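Alginate lyase, family PL7 (Zobellia galactanivorans, PDB 4BE3) is an exolytic alginate lyase of polysaccharide lyase family 7, a class of enzymes that cleave the brown-algal polysaccharide alginate by beta-elimination. Local coordinates at residues 2-7 with 36-41; 46-51 with 297-302; 84-89 with 185-190. One frame throughout, in Å; residues are numbered along the deposited sequence. Where two conformers were deposited one is given.

Interaction 1. Residues 2-7 with 36-41; sequences KYPSEL and FYVEHE
Phe36, at the start of strand 36-41, lies under Pro4 at the edge of the beta-jelly roll. The strand is the outermost on this side of a seven-stranded antiparallel sheet, and the N-terminal residues 2-7 pack along it without adding a strand. Pro4 CG sits over one face of the Phe36 ring, 3.8 Å from its centroid and 18° off the normal, a CH-pi contact displaced toward the rim. Pro4 CB comes to 3.3 Å from Phe36 CZ. With CG anti to the backbone N (chi1 175°), the ring swings under the proline and also meets Phe49 of the next strand. Tyr37 turns away and is joined through its backbone to Val48. Val38 points into the bend of residues 2-7, where its two methyls divide the work. CG2 presses on the Tyr3-Pro4 peptide link, 3.3 Å from Pro4 N, while CG1 meets Leu7 CD1 tip to tip at 3.7 Å. That bend is held by Leu7 N bonding to Pro4 O at 2.7 Å and by the Glu6 carboxylate accepting Tyr3 N. On the strand's outer edge a water accepts from Val38 N and donates to Lys2 O. Beyond Val38, His40 and Lys2 share one carboxylate: Asp45 OD1 is hydrogen-bonded to His40 ND1, and Asp45 OD2 forms a salt bridge with Lys2 NZ.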
# COMPACT_ATOMS: atom_id res chain seq x y z
N LYS A 2 -6.70 24.58 -18.51
CA LYS A 2 -6.51 23.68 -17.40
C LYS A 2 -5.52 22.56 -17.64
O LYS A 2 -5.26 22.16 -18.74
CB LYS A 2 -7.79 23.09 -16.81
CG LYS A 2 -8.96 24.10 -16.81
CD LYS A 2 -9.98 23.40 -15.96
CE LYS A 2 -11.03 24.43 -15.62
NZ LYS A 2 -11.77 23.66 -14.62
N TYR A 3 -4.90 22.13 -16.54
CA TYR A 3 -4.03 20.97 -16.52
C TYR A 3 -4.95 19.80 -16.00
O TYR A 3 -5.85 19.99 -15.23
CB TYR A 3 -2.88 21.20 -15.52
CG TYR A 3 -1.86 22.18 -16.09
CD1 TYR A 3 -0.95 21.70 -17.04
CD2 TYR A 3 -1.88 23.56 -15.73
CE1 TYR A 3 -0.04 22.57 -17.61
CE2 TYR A 3 -0.97 24.45 -16.29
CZ TYR A 3 -0.04 23.94 -17.22
OH TYR A 3 0.91 24.72 -17.89
N PRO A 4 -4.64 18.61 -16.44
CA PRO A 4 -5.31 17.40 -15.93
C PRO A 4 -5.30 17.37 -14.41
O PRO A 4 -6.33 16.87 -13.80
CB PRO A 4 -4.41 16.30 -16.48
CG PRO A 4 -4.02 16.87 -17.86
CD PRO A 4 -3.63 18.30 -17.51
N SER A 5 -4.24 17.95 -13.72
CA SER A 5 -4.22 17.84 -12.26
C SER A 5 -5.38 18.63 -11.67
O SER A 5 -5.72 18.36 -10.53
CB SER A 5 -2.91 18.36 -11.66
OG SER A 5 -2.58 19.66 -12.25
N GLU A 6 -5.94 19.56 -12.44
CA GLU A 6 -7.08 20.30 -11.88
C GLU A 6 -8.33 19.45 -11.82
O GLU A 6 -9.28 19.82 -11.17
CB GLU A 6 -7.39 21.52 -12.72
CG GLU A 6 -6.21 22.55 -12.68
CD GLU A 6 -6.42 23.77 -13.56
OE1 GLU A 6 -7.49 24.44 -13.44
OE2 GLU A 6 -5.51 24.04 -14.43
N LEU A 7 -8.31 18.33 -12.60
CA LEU A 7 -9.52 17.37 -12.63
C LEU A 7 -9.30 16.10 -11.84
O LEU A 7 -10.22 15.43 -11.56
CB LEU A 7 -9.79 17.01 -14.10
CG LEU A 7 -10.06 18.10 -15.09
CD1 LEU A 7 -10.31 17.69 -16.58
CD2 LEU A 7 -11.16 18.98 -14.52
N PHE A 36 -1.58 14.48 -23.69
CA PHE A 36 -2.08 14.37 -22.29
C PHE A 36 -2.53 15.75 -21.91
O PHE A 36 -1.65 16.65 -21.75
CB PHE A 36 -1.00 13.92 -21.32
CG PHE A 36 -1.44 13.89 -19.83
CD1 PHE A 36 -2.57 13.13 -19.37
CD2 PHE A 36 -0.71 14.68 -18.90
CE1 PHE A 36 -2.89 13.12 -17.99
CE2 PHE A 36 -1.04 14.65 -17.54
CZ PHE A 36 -2.14 13.95 -17.12
N TYR A 37 -3.83 15.99 -21.94
CA TYR A 37 -4.29 17.42 -21.89
C TYR A 37 -5.75 17.40 -21.51
O TYR A 37 -6.35 16.37 -21.39
CB TYR A 37 -4.15 18.20 -23.19
CG TYR A 37 -4.75 17.50 -24.40
CD1 TYR A 37 -3.95 16.58 -25.13
CD2 TYR A 37 -6.06 17.73 -24.81
CE1 TYR A 37 -4.49 15.94 -26.28
CE2 TYR A 37 -6.58 17.12 -25.95
CZ TYR A 37 -5.80 16.24 -26.66
OH TYR A 37 -6.38 15.61 -27.80
N VAL A 38 -6.31 18.57 -21.29
CA VAL A 38 -7.72 18.66 -20.83
C VAL A 38 -8.54 19.12 -22.01
O VAL A 38 -8.08 19.99 -22.80
CB VAL A 38 -7.91 19.73 -19.69
CG1 VAL A 38 -9.40 19.89 -19.43
CG2 VAL A 38 -7.17 19.19 -18.42
N GLU A 39 -9.76 18.61 -22.18
CA GLU A 39 -10.67 19.09 -23.23
C GLU A 39 -11.96 19.38 -22.54
O GLU A 39 -12.38 18.65 -21.64
CB GLU A 39 -10.95 18.01 -24.38
CG GLU A 39 -11.60 18.78 -25.52
CD GLU A 39 -11.33 18.22 -26.87
OE1 GLU A 39 -10.19 17.72 -27.22
OE2 GLU A 39 -12.33 18.31 -27.62
N HIS A 40 -12.56 20.52 -22.93
CA HIS A 40 -13.81 20.99 -22.33
C HIS A 40 -14.97 20.68 -23.28
O HIS A 40 -14.86 20.93 -24.48
CB HIS A 40 -13.76 22.56 -22.00
CG HIS A 40 -15.03 23.01 -21.28
ND1 HIS A 40 -15.32 22.61 -19.97
CD2 HIS A 40 -16.17 23.71 -21.74
CE1 HIS A 40 -16.55 23.08 -19.60
NE2 HIS A 40 -17.07 23.76 -20.69
N GLU A 41 -16.07 20.12 -22.80
CA GLU A 41 -17.20 19.81 -23.67
C GLU A 41 -18.57 19.97 -23.01
O GLU A 41 -18.84 19.27 -22.01
CB GLU A 41 -17.11 18.37 -24.08
CG GLU A 41 -18.01 18.02 -25.24
CD GLU A 41 -18.06 16.50 -25.36
OE1 GLU A 41 -18.25 15.85 -24.30
OE2 GLU A 41 -17.83 16.03 -26.47
O HOH W 1 -4.19 20.58 -20.68

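Interaction 2. Residues 46-51 with 297-302; sequences WVVFKT and EVWFKE
Trp46 is held between two side chains of segment 297-302. Trp299 CE3 comes over one face of the indole, 3.5 Å from Trp46 CG, and Lys301 CB lies over the opposite face, 3.9 Å from the centroid of the six-membered ring. The two tryptophans are oblique, planes at 46°, whereas the Lys301 methylenes run alongside the Trp46 ring and the amine continues to a salt bridge with Glu186, a residue modelled in two conformers. Val48 CG2 is set over the Trp299 five-membered ring, 3.6 Å from its centroid. Trp299 CG stands beside the backbone N and anti to the carbonyl carbon (chi1 -70°), which lays the indole along Val48 and aims NE1 at Glu297. There the N-H meets the anti lone pair of Glu297 OE2 at 2.7 Å, close to the ring plane, fixing the indole's rotation. A leucine in place of Trp299 would probably leave Glu297 OE2 without its N-H partner, and Val48 CG2 and one face of Trp46 without the indole that packs against them. These contacts sit on two antiparallel neighbours in the outer sheet of the jelly roll, where Val47 with Phe300 and Phe49 with Val298 form hydrogen-bonded pairs; Phe49 N to Val298 O, 2.8 Å, is nearly straight at 170°. The face with Phe49, Val298 and Phe300 turns inward: Phe49 CE1 touches Phe300 CD1 at 3.4 Å, and Phe49 and Val298 both rest on Ala260 of the other sheet. At the far end a water links Lys50 NZ to Glu297 OE1, the two charges being 4.1 Å apart and short of a salt bridge, while Lys50 also makes cation-pi contacts with Tyr290 and Tyr295. Lys87 of strand 80-90 adds a cation-pi contact to Trp46.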
# COMPACT_ATOMS: atom_id res chain seq x y z
N TRP A 46 -12.53 17.04 -19.33
CA TRP A 46 -12.09 15.62 -19.42
C TRP A 46 -10.59 15.63 -19.55
O TRP A 46 -10.04 16.52 -20.18
CB TRP A 46 -12.70 14.98 -20.77
CG TRP A 46 -14.18 14.91 -20.79
CD1 TRP A 46 -15.09 15.90 -21.19
CD2 TRP A 46 -15.00 13.75 -20.43
NE1 TRP A 46 -16.40 15.46 -20.98
CE2 TRP A 46 -16.41 14.18 -20.57
CE3 TRP A 46 -14.72 12.44 -20.05
CZ2 TRP A 46 -17.49 13.32 -20.28
CZ3 TRP A 46 -15.80 11.56 -19.77
CH2 TRP A 46 -17.15 12.00 -19.91
N VAL A 47 -9.94 14.61 -19.00
CA VAL A 47 -8.57 14.45 -19.17
C VAL A 47 -8.42 13.53 -20.42
O VAL A 47 -9.03 12.41 -20.40
CB VAL A 47 -7.99 13.69 -17.98
CG1 VAL A 47 -6.53 13.43 -18.24
CG2 VAL A 47 -8.23 14.53 -16.66
N VAL A 48 -7.68 14.01 -21.42
CA VAL A 48 -7.57 13.26 -22.65
C VAL A 48 -6.29 12.52 -22.62
O VAL A 48 -5.25 13.14 -22.36
CB VAL A 48 -7.59 14.21 -23.86
CG1 VAL A 48 -7.36 13.48 -25.23
CG2 VAL A 48 -8.90 14.98 -23.98
N PHE A 49 -6.27 11.22 -23.04
CA PHE A 49 -5.06 10.57 -23.28
C PHE A 49 -5.12 10.17 -24.78
O PHE A 49 -6.14 9.49 -25.20
CB PHE A 49 -5.04 9.22 -22.50
CG PHE A 49 -5.01 9.45 -20.98
CD1 PHE A 49 -6.20 9.71 -20.29
CD2 PHE A 49 -3.78 9.39 -20.29
CE1 PHE A 49 -6.18 10.01 -18.87
CE2 PHE A 49 -3.74 9.61 -18.90
CZ PHE A 49 -4.95 9.88 -18.21
N LYS A 50 -4.11 10.58 -25.53
CA LYS A 50 -4.17 10.33 -26.98
C LYS A 50 -2.82 9.74 -27.33
O LYS A 50 -1.76 10.16 -26.77
CB LYS A 50 -4.44 11.63 -27.64
CG LYS A 50 -4.60 11.46 -29.22
CD LYS A 50 -4.76 12.85 -29.86
CE LYS A 50 -5.09 12.61 -31.34
NZ LYS A 50 -5.48 13.90 -32.00
N THR A 51 -2.82 8.71 -28.17
CA THR A 51 -1.53 8.11 -28.52
C THR A 51 -1.61 7.50 -29.95
O THR A 51 -2.63 6.91 -30.30
CB THR A 51 -1.17 7.00 -27.49
OG1 THR A 51 0.05 6.37 -27.83
CG2 THR A 51 -2.27 5.84 -27.46
N GLU A 297 -7.74 7.33 -28.54
CA GLU A 297 -7.93 8.49 -27.74
C GLU A 297 -9.05 8.24 -26.72
O GLU A 297 -10.14 7.75 -27.09
CB GLU A 297 -8.39 9.65 -28.69
CG GLU A 297 -8.64 10.98 -27.83
CD GLU A 297 -8.99 12.16 -28.72
OE1 GLU A 297 -8.54 12.13 -29.92
OE2 GLU A 297 -9.70 13.12 -28.29
N VAL A 298 -8.79 8.49 -25.45
CA VAL A 298 -9.74 8.02 -24.41
C VAL A 298 -9.83 9.27 -23.43
O VAL A 298 -8.76 9.85 -23.12
CB VAL A 298 -9.11 6.89 -23.61
CG1 VAL A 298 -10.12 6.38 -22.52
CG2 VAL A 298 -8.78 5.63 -24.55
N TRP A 299 -11.05 9.59 -23.02
CA TRP A 299 -11.25 10.75 -22.14
C TRP A 299 -11.75 10.30 -20.83
O TRP A 299 -12.61 9.44 -20.75
CB TRP A 299 -12.32 11.61 -22.75
CG TRP A 299 -11.95 12.33 -23.99
CD1 TRP A 299 -10.86 12.12 -24.91
CD2 TRP A 299 -12.69 13.41 -24.54
NE1 TRP A 299 -10.95 13.02 -25.94
CE2 TRP A 299 -12.04 13.80 -25.78
CE3 TRP A 299 -13.88 14.07 -24.13
CZ2 TRP A 299 -12.53 14.87 -26.58
CZ3 TRP A 299 -14.36 15.15 -24.95
CH2 TRP A 299 -13.72 15.49 -26.16
N PHE A 300 -11.20 10.82 -19.73
CA PHE A 300 -11.66 10.36 -18.44
C PHE A 300 -12.22 11.51 -17.71
O PHE A 300 -11.62 12.65 -17.75
CB PHE A 300 -10.46 9.86 -17.59
CG PHE A 300 -9.95 8.50 -18.02
CD1 PHE A 300 -9.17 8.41 -19.17
CD2 PHE A 300 -10.32 7.39 -17.24
CE1 PHE A 300 -8.67 7.16 -19.54
CE2 PHE A 300 -9.82 6.10 -17.66
CZ PHE A 300 -9.09 6.04 -18.84
N LYS A 301 -13.31 11.30 -17.01
CA LYS A 301 -13.72 12.46 -16.16
C LYS A 301 -13.52 12.13 -14.67
O LYS A 301 -13.68 12.98 -13.79
CB LYS A 301 -15.15 12.82 -16.44
CG LYS A 301 -16.12 11.80 -16.06
CD LYS A 301 -17.37 12.61 -16.22
CE LYS A 301 -18.51 12.12 -15.39
NZ LYS A 301 -19.75 12.55 -16.12
N GLU A 302 -13.24 10.89 -14.37
CA GLU A 302 -12.96 10.59 -12.94
C GLU A 302 -11.93 9.48 -12.97
O GLU A 302 -11.99 8.54 -13.87
CB GLU A 302 -14.21 10.08 -12.29
CG GLU A 302 -13.74 9.27 -11.03
CD GLU A 302 -14.77 9.04 -9.89
OE1 GLU A 302 -15.94 8.83 -10.19
OE2 GLU A 302 -14.38 9.02 -8.65
O HOH W 2 -8.02 14.28 -31.39

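Interaction 3. Residues 84-89 with 185-190; sequences ATLKVQ and EEFSYE
Residues 84-89 and 187-190 are antiparallel neighbours within the seven-stranded outer sheet of the jelly-roll sandwich, one face packed inward and the other carrying hydroxyls and charges. Ala84 with Tyr189 and Leu86 with Phe187 are the hydrogen-bonded pairs. Leu86 N reaches Phe187 O at 2.8 Å, and the return bond from Phe187 N to Leu86 O is also nearly in line with its carbonyl. Past this pair a water bridges the strands, accepting from Val88 N and donating to Glu185 O.

On the inward face, each aromatic ring receives an aliphatic group from the facing strand. Ala84 CB stands over one face of Tyr189, 3.7 Å from the centroid and nearest to CZ at 3.4 Å. Leu86 CG lies over the Phe187 ring, with CD1 3.6 Å from Phe187 CZ, and its other methyl, CD2, spans to Tyr189 CD2 at 3.8 Å. Phe187 and Tyr189 both carry CG between the backbone N and the carbonyl carbon (chi1 59° and 62°), which folds the rings back over strand 84-89. Val88 CG2 comes to the edge of Phe187. On the same face Leu86 packs on Val298 and Phe300 of the adjoining strand; Tyr189 OH is hydrogen-bonded to Val107 O on the opposing sheet.

On the other face Thr85 OG1 and Ser188 OG share a hydrogen bond of 2.9 Å across the non-hydrogen-bonded pair. Lys87 runs to a salt bridge with Glu41 and a cation-pi contact with Trp46, and a water links its NZ to Glu186 OE2. The faces thus differ in kind: apolar side chains fill the sandwich interior, with the phenol hydroxyl given a carbonyl partner, while on the other face hydroxyls pair and the Lys87 charge is met by Glu41.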
# COMPACT_ATOMS: atom_id res chain seq x y z
N ALA A 84 -12.81 4.45 -12.42
CA ALA A 84 -12.71 5.34 -13.48
C ALA A 84 -14.05 5.56 -14.21
O ALA A 84 -14.88 4.70 -14.25
CB ALA A 84 -11.71 4.83 -14.54
N THR A 85 -14.28 6.76 -14.72
CA THR A 85 -15.44 6.99 -15.62
C THR A 85 -14.86 7.61 -16.84
O THR A 85 -14.10 8.62 -16.76
CB THR A 85 -16.46 7.95 -14.95
OG1 THR A 85 -17.01 7.25 -13.80
CG2 THR A 85 -17.55 8.24 -15.88
N LEU A 86 -15.25 7.14 -18.02
CA LEU A 86 -14.48 7.54 -19.23
C LEU A 86 -15.35 7.36 -20.48
O LEU A 86 -16.44 6.80 -20.35
CB LEU A 86 -13.22 6.60 -19.38
CG LEU A 86 -13.60 5.08 -19.60
CD1 LEU A 86 -12.51 4.49 -20.50
CD2 LEU A 86 -13.57 4.33 -18.26
N LYS A 87 -14.89 7.83 -21.64
CA LYS A 87 -15.51 7.44 -22.93
C LYS A 87 -14.37 7.32 -23.85
O LYS A 87 -13.40 8.10 -23.79
CB LYS A 87 -16.60 8.40 -23.35
CG LYS A 87 -16.14 9.87 -23.42
CD LYS A 87 -17.38 10.75 -23.53
CE LYS A 87 -16.88 12.20 -23.81
NZ LYS A 87 -18.17 12.97 -23.93
N VAL A 88 -14.42 6.30 -24.74
CA VAL A 88 -13.42 6.16 -25.74
C VAL A 88 -13.88 6.95 -26.91
O VAL A 88 -15.02 6.80 -27.36
CB VAL A 88 -13.23 4.65 -26.11
CG1 VAL A 88 -12.22 4.49 -27.26
CG2 VAL A 88 -12.74 3.88 -24.85
N GLN A 89 -12.95 7.79 -27.44
CA GLN A 89 -13.30 8.74 -28.54
C GLN A 89 -12.74 8.16 -29.83
O GLN A 89 -13.23 8.55 -30.86
CB GLN A 89 -12.68 10.12 -28.34
CG GLN A 89 -13.33 10.77 -27.07
CD GLN A 89 -14.79 11.19 -27.30
OE1 GLN A 89 -15.58 10.40 -27.70
NE2 GLN A 89 -15.16 12.43 -26.99
N GLU A 185 -19.47 7.27 -25.78
CA GLU A 185 -20.50 6.83 -24.79
C GLU A 185 -19.83 6.57 -23.42
O GLU A 185 -18.90 5.76 -23.33
CB GLU A 185 -21.18 5.55 -25.24
CG GLU A 185 -22.31 5.14 -24.30
CD GLU A 185 -23.20 4.00 -24.85
OE1 GLU A 185 -22.89 3.39 -25.92
OE2 GLU A 185 -24.28 3.80 -24.29
N GLU A 186 -20.30 7.24 -22.34
CA GLU A 186 -19.69 7.10 -21.03
C GLU A 186 -19.84 5.72 -20.44
O GLU A 186 -20.93 5.16 -20.47
CB GLU A 186 -20.37 8.10 -20.06
CG GLU A 186 -19.99 9.48 -20.44
CD GLU A 186 -20.29 10.60 -19.40
OE1 GLU A 186 -20.21 10.38 -18.20
OE2 GLU A 186 -20.55 11.72 -19.84
N PHE A 187 -18.77 5.17 -19.81
CA PHE A 187 -18.97 3.99 -18.96
C PHE A 187 -17.95 4.09 -17.79
O PHE A 187 -17.03 4.95 -17.85
CB PHE A 187 -18.78 2.64 -19.75
CG PHE A 187 -17.42 2.47 -20.39
CD1 PHE A 187 -17.18 3.08 -21.62
CD2 PHE A 187 -16.44 1.71 -19.74
CE1 PHE A 187 -15.93 2.87 -22.27
CE2 PHE A 187 -15.18 1.48 -20.39
CZ PHE A 187 -14.94 2.05 -21.66
N SER A 188 -18.21 3.29 -16.76
CA SER A 188 -17.36 3.28 -15.56
C SER A 188 -16.82 1.88 -15.35
O SER A 188 -17.53 0.92 -15.63
CB SER A 188 -18.29 3.66 -14.37
OG SER A 188 -18.65 5.05 -14.65
N TYR A 189 -15.65 1.75 -14.70
CA TYR A 189 -15.19 0.50 -14.21
C TYR A 189 -14.67 0.76 -12.77
O TYR A 189 -14.28 1.92 -12.39
CB TYR A 189 -14.12 -0.14 -15.11
CG TYR A 189 -12.86 0.62 -15.27
CD1 TYR A 189 -11.87 0.58 -14.20
CD2 TYR A 189 -12.51 1.17 -16.48
CE1 TYR A 189 -10.60 1.22 -14.34
CE2 TYR A 189 -11.21 1.85 -16.66
CZ TYR A 189 -10.29 1.85 -15.54
OH TYR A 189 -9.07 2.45 -15.79
N GLU A 190 -14.71 -0.29 -12.03
CA GLU A 190 -13.98 -0.34 -10.74
C GLU A 190 -13.24 -1.60 -10.66
O GLU A 190 -13.83 -2.71 -10.90
CB GLU A 190 -15.05 -0.30 -9.61
CG GLU A 190 -14.38 -0.37 -8.18
CD GLU A 190 -15.44 -0.31 -7.09
OE1 GLU A 190 -16.00 0.74 -6.80
OE2 GLU A 190 -15.85 -1.42 -6.61
O HOH W 3 -20.41 12.47 -22.45
O HOH W 4 -16.96 4.90 -25.06

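In the fold
From the N terminus, interaction 1 closes first, bringing residues 2-7 back to edge strand 36-41. The chain then turns directly into strand 44-52, which is paired with 36-41 through Tyr37 O to Val48 N and Glu39 O to Trp46 N. Interaction 2 closes a far longer loop, from residues 46-51 to 297-302 near the C-terminal end, and interaction 3, joining 84-89 to 185-190, is nested inside it. Strands 295-306 and 80-90 are themselves neighbours, with Lys301 N bonded to Thr85 O, so all three contacts follow one another across the same outer sheet. A salt bridge from Glu41 to Lys87 links interactions 1 and 3.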